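Local atomic coordinates of testis-expressed protein 101 (Mus musculus, PDB entry 7BPS), a protein that controls the binding of sperm to the zona pellucida and the migration of spermatozoa into the oviduct, probably by way of the adhesion molecule ADAM3. Residues 45-53 against 120-128. Sequence-based numbering, arbitrary orientation.
Sequences IKADGTRTV and CPTCVALGS
Val124 lies against the hairpin 45-53 with both methyls, CG1 3.5 Å from the N of Ala47 and CG2 against Thr50 OG1 and the O of Arg51, each 3.2 Å away. This is how two Ly6/uPAR domains in tandem can meet: side chains of one strand pack on a hairpin of the other domain, with no hydrogen bond between the two segments. The hydroxyl of Thr50 is engaged within its own hairpin. OG1 is set between the backbone N and the carbonyl carbon of its own residue (chi1 72°), where it takes the N-H of Ala47. It also donates to a lone pair of Arg51 O, 2.6 Å from OG1, bracing the type II turn Ala47-Thr50 while CG2 rests over the backbone of Cys123. Toward one end, Thr122 CG2 sits 3.8 Å from Ala47 CB and also meets the carbonyl oxygen of Asp48. At the other, Val53 splits its methyls: CG2 lies against Val124 CB at 4.0 Å, the two side chains running past each other in opposite directions, and CG1 touches Leu126 CD2 at 3.8 Å. Around this row, Val162 of strand 158-163 touches Ile45, Leu13 of strand 6-16 touches Leu126, and Met135 of strand 134-136 touches Asp48 and Thr122, so strands of both sheets border the contact.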
ATOM      1  N   ILE A  45       0.031   0.349  -4.180  1.00 31.47           N
ATOM      2  CA  ILE A  45      -1.299   0.594  -4.818  1.00 33.36           C
ATOM      3  C   ILE A  45      -1.079   1.133  -6.232  1.00 32.90           C
ATOM      4  O   ILE A  45      -0.280   2.075  -6.404  1.00 33.62           O
ATOM      5  CB  ILE A  45      -2.145   1.547  -3.973  1.00 31.14           C
ATOM      6  CG1 ILE A  45      -2.271   1.058  -2.530  1.00 37.37           C
ATOM      7  CG2 ILE A  45      -3.494   1.740  -4.618  1.00 34.72           C
ATOM      8  CD1 ILE A  45      -2.697   2.122  -1.551  1.00 39.56           C
ATOM      9  N   LYS A  46      -1.815   0.558  -7.175  1.00 33.09           N
ATOM     10  CA  LYS A  46      -1.668   0.761  -8.630  1.00 35.94           C
ATOM     11  C   LYS A  46      -3.069   0.798  -9.236  1.00 34.64           C
ATOM     12  O   LYS A  46      -3.939   0.029  -8.775  1.00 34.20           O
ATOM     13  CB  LYS A  46      -0.875  -0.428  -9.158  1.00 42.15           C
ATOM     14  CG  LYS A  46      -0.279  -0.276 -10.540  1.00 52.98           C
ATOM     15  CD  LYS A  46       0.082  -1.602 -11.155  1.00 55.73           C
ATOM     16  CE  LYS A  46       0.812  -1.407 -12.464  1.00 64.89           C
ATOM     17  NZ  LYS A  46       0.004  -0.621 -13.426  1.00 69.48           N
ATOM     18  N   ALA A  47      -3.296   1.653 -10.223  1.00 31.46           N
ATOM     19  CA  ALA A  47      -4.444   1.505 -11.138  1.00 33.07           C
ATOM     20  C   ALA A  47      -3.911   0.995 -12.476  1.00 31.91           C
ATOM     21  O   ALA A  47      -2.719   0.929 -12.644  1.00 29.80           O
ATOM     22  CB  ALA A  47      -5.226   2.792 -11.276  1.00 32.62           C
ATOM     23  N   ASP A  48      -4.803   0.628 -13.383  1.00 35.66           N
ATOM     24  CA  ASP A  48      -4.431   0.171 -14.737  1.00 32.83           C
ATOM     25  C   ASP A  48      -3.563   1.246 -15.390  1.00 30.32           C
ATOM     26  O   ASP A  48      -3.989   2.394 -15.427  1.00 30.46           O
ATOM     27  CB  ASP A  48      -5.691  -0.061 -15.567  1.00 38.52           C
ATOM     28  CG  ASP A  48      -5.401  -0.694 -16.912  1.00 34.76           C
ATOM     29  OD1 ASP A  48      -4.291  -1.234 -17.077  1.00 31.05           O
ATOM     30  OD2 ASP A  48      -6.303  -0.671 -17.735  1.00 35.86           O
ATOM     31  N   GLY A  49      -2.372   0.888 -15.842  1.00 30.09           N
ATOM     32  CA  GLY A  49      -1.489   1.785 -16.598  1.00 30.76           C
ATOM     33  C   GLY A  49      -0.852   2.894 -15.759  1.00 31.55           C
ATOM     34  O   GLY A  49      -0.221   3.762 -16.375  1.00 29.57           O
ATOM     35  N   THR A  50      -0.968   2.908 -14.422  1.00 29.47           N
ATOM     36  CA  THR A  50      -0.380   4.030 -13.622  1.00 34.44           C
ATOM     37  C   THR A  50       0.967   3.621 -13.041  1.00 31.36           C
ATOM     38  O   THR A  50       1.343   2.471 -13.155  1.00 32.27           O
ATOM     39  CB  THR A  50      -1.303   4.588 -12.524  1.00 31.37           C
ATOM     40  OG1 THR A  50      -1.377   3.614 -11.483  1.00 31.17           O
ATOM     41  CG2 THR A  50      -2.676   4.950 -13.055  1.00 29.82           C
ATOM     42  N   ARG A  51       1.670   4.563 -12.424  1.00 33.70           N
ATOM     43  CA  ARG A  51       2.755   4.200 -11.481  1.00 33.24           C
ATOM     44  C   ARG A  51       2.130   3.581 -10.226  1.00 29.47           C
ATOM     45  O   ARG A  51       0.857   3.552 -10.081  1.00 27.50           O
ATOM     46  CB  ARG A  51       3.588   5.424 -11.121  1.00 37.64           C
ATOM     47  CG  ARG A  51       4.162   6.124 -12.338  1.00 42.47           C
ATOM     48  CD  ARG A  51       5.195   7.126 -11.881  1.00 47.22           C
ATOM     49  NE  ARG A  51       6.201   7.330 -12.891  1.00 48.18           N
ATOM     50  CZ  ARG A  51       6.197   8.318 -13.768  1.00 52.82           C
ATOM     51  NH1 ARG A  51       5.223   9.213 -13.748  1.00 47.18           N
ATOM     52  NH2 ARG A  51       7.185   8.406 -14.648  1.00 54.84           N
ATOM     53  N   THR A  52       2.985   3.103  -9.338  1.00 28.21           N
ATOM     54  CA  THR A  52       2.590   2.422  -8.090  1.00 30.97           C
ATOM     55  C   THR A  52       2.927   3.346  -6.917  1.00 32.59           C
ATOM     56  O   THR A  52       4.092   3.810  -6.827  1.00 30.77           O
ATOM     57  CB  THR A  52       3.292   1.070  -7.984  1.00 32.70           C
ATOM     58  OG1 THR A  52       2.819   0.288  -9.070  1.00 32.75           O
ATOM     59  CG2 THR A  52       2.999   0.351  -6.694  1.00 36.04           C
ATOM     60  N   VAL A  53       1.941   3.606  -6.065  1.00 29.75           N
ATOM     61  CA  VAL A  53       2.168   4.315  -4.780  1.00 33.30           C
ATOM     62  C   VAL A  53       2.806   3.308  -3.813  1.00 30.85           C
ATOM     63  O   VAL A  53       2.299   2.198  -3.699  1.00 31.24           O
ATOM     64  CB  VAL A  53       0.857   4.897  -4.229  1.00 35.16           C
ATOM     65  CG1 VAL A  53       1.071   5.663  -2.930  1.00 40.21           C
ATOM     66  CG2 VAL A  53       0.218   5.801  -5.259  1.00 37.77           C
ATOM     67  N   CYS A 120     -13.602   4.118 -17.260  1.00 34.38           N
ATOM     68  CA  CYS A 120     -13.521   4.781 -15.940  1.00 33.47           C
ATOM     69  C   CYS A 120     -12.332   5.731 -15.931  1.00 32.69           C
ATOM     70  O   CYS A 120     -11.244   5.405 -16.435  1.00 28.03           O
ATOM     71  CB  CYS A 120     -13.317   3.811 -14.786  1.00 34.12           C
ATOM     72  SG  CYS A 120     -14.487   2.446 -14.720  1.00 36.24           S
ATOM     73  N   PRO A 121     -12.526   6.926 -15.330  1.00 34.01           N
ATOM     74  CA  PRO A 121     -11.423   7.820 -15.010  1.00 30.69           C
ATOM     75  C   PRO A 121     -10.447   7.023 -14.147  1.00 30.41           C
ATOM     76  O   PRO A 121     -10.881   6.323 -13.224  1.00 29.40           O
ATOM     77  CB  PRO A 121     -12.072   8.969 -14.222  1.00 35.26           C
ATOM     78  CG  PRO A 121     -13.544   8.900 -14.579  1.00 32.87           C
ATOM     79  CD  PRO A 121     -13.834   7.455 -14.905  1.00 34.38           C
ATOM     80  N   THR A 122      -9.165   7.116 -14.478  1.00 27.19           N
ATOM     81  CA  THR A 122      -8.115   6.243 -13.917  1.00 28.63           C
ATOM     82  C   THR A 122      -6.943   7.100 -13.433  1.00 29.11           C
ATOM     83  O   THR A 122      -6.406   7.871 -14.231  1.00 31.66           O
ATOM     84  CB  THR A 122      -7.656   5.221 -14.970  1.00 28.25           C
ATOM     85  OG1 THR A 122      -8.811   4.483 -15.421  1.00 28.56           O
ATOM     86  CG2 THR A 122      -6.557   4.316 -14.449  1.00 24.17           C
ATOM     87  N   CYS A 123      -6.510   6.913 -12.192  1.00 28.84           N
ATOM     88  CA  CYS A 123      -5.293   7.577 -11.660  1.00 30.39           C
ATOM     89  C   CYS A 123      -4.916   7.005 -10.288  1.00 30.56           C
ATOM     90  O   CYS A 123      -5.751   6.370  -9.630  1.00 28.58           O
ATOM     91  CB  CYS A 123      -5.512   9.084 -11.553  1.00 29.19           C
ATOM     92  SG  CYS A 123      -6.705   9.537 -10.262  1.00 36.26           S
ATOM     93  N   VAL A 124      -3.680   7.260  -9.884  1.00 30.74           N
ATOM     94  CA  VAL A 124      -3.212   7.138  -8.485  1.00 30.97           C
ATOM     95  C   VAL A 124      -2.304   8.325  -8.211  1.00 31.25           C
ATOM     96  O   VAL A 124      -1.587   8.795  -9.118  1.00 30.48           O
ATOM     97  CB  VAL A 124      -2.450   5.837  -8.187  1.00 37.36           C
ATOM     98  CG1 VAL A 124      -3.329   4.618  -8.350  1.00 43.28           C
ATOM     99  CG2 VAL A 124      -1.185   5.719  -9.019  1.00 39.03           C
ATOM    100  N   ALA A 125      -2.360   8.813  -6.990  1.00 33.66           N
ATOM    101  CA  ALA A 125      -1.473   9.898  -6.534  1.00 34.62           C
ATOM    102  C   ALA A 125      -1.477   9.941  -5.003  1.00 33.36           C
ATOM    103  O   ALA A 125      -2.497   9.608  -4.362  1.00 32.85           O
ATOM    104  CB  ALA A 125      -1.898  11.222  -7.144  1.00 34.25           C
ATOM    105  N   LEU A 126      -0.328  10.280  -4.450  1.00 34.00           N
ATOM    106  CA  LEU A 126      -0.219  10.861  -3.098  1.00 32.88           C
ATOM    107  C   LEU A 126      -0.808  12.263  -3.178  1.00 32.97           C
ATOM    108  O   LEU A 126      -0.408  13.015  -4.060  1.00 32.52           O
ATOM    109  CB  LEU A 126       1.251  10.868  -2.713  1.00 31.34           C
ATOM    110  CG  LEU A 126       1.775   9.470  -2.433  1.00 32.39           C
ATOM    111  CD1 LEU A 126       3.290   9.467  -2.429  1.00 33.67           C
ATOM    112  CD2 LEU A 126       1.222   8.963  -1.115  1.00 33.07           C
ATOM    113  N   GLY A 127      -1.801  12.527  -2.341  1.00 34.90           N
ATOM    114  CA  GLY A 127      -2.596  13.757  -2.396  1.00 38.24           C
ATOM    115  C   GLY A 127      -3.745  13.606  -3.360  1.00 36.61           C
ATOM    116  O   GLY A 127      -4.646  12.805  -3.094  1.00 46.29           O
ATOM    117  N   SER A 128      -3.715  14.388  -4.429  1.00 38.92           N
ATOM    118  CA  SER A 128      -4.761  14.424  -5.471  1.00 39.07           C
ATOM    119  C   SER A 128      -4.118  14.177  -6.838  1.00 34.77           C
ATOM    120  O   SER A 128      -2.977  14.644  -7.069  1.00 31.04           O
ATOM    121  CB  SER A 128      -5.513  15.721  -5.434  1.00 37.64           C
ATOM    122  OG  SER A 128      -6.562  15.616  -4.497  1.00 41.31           O
TER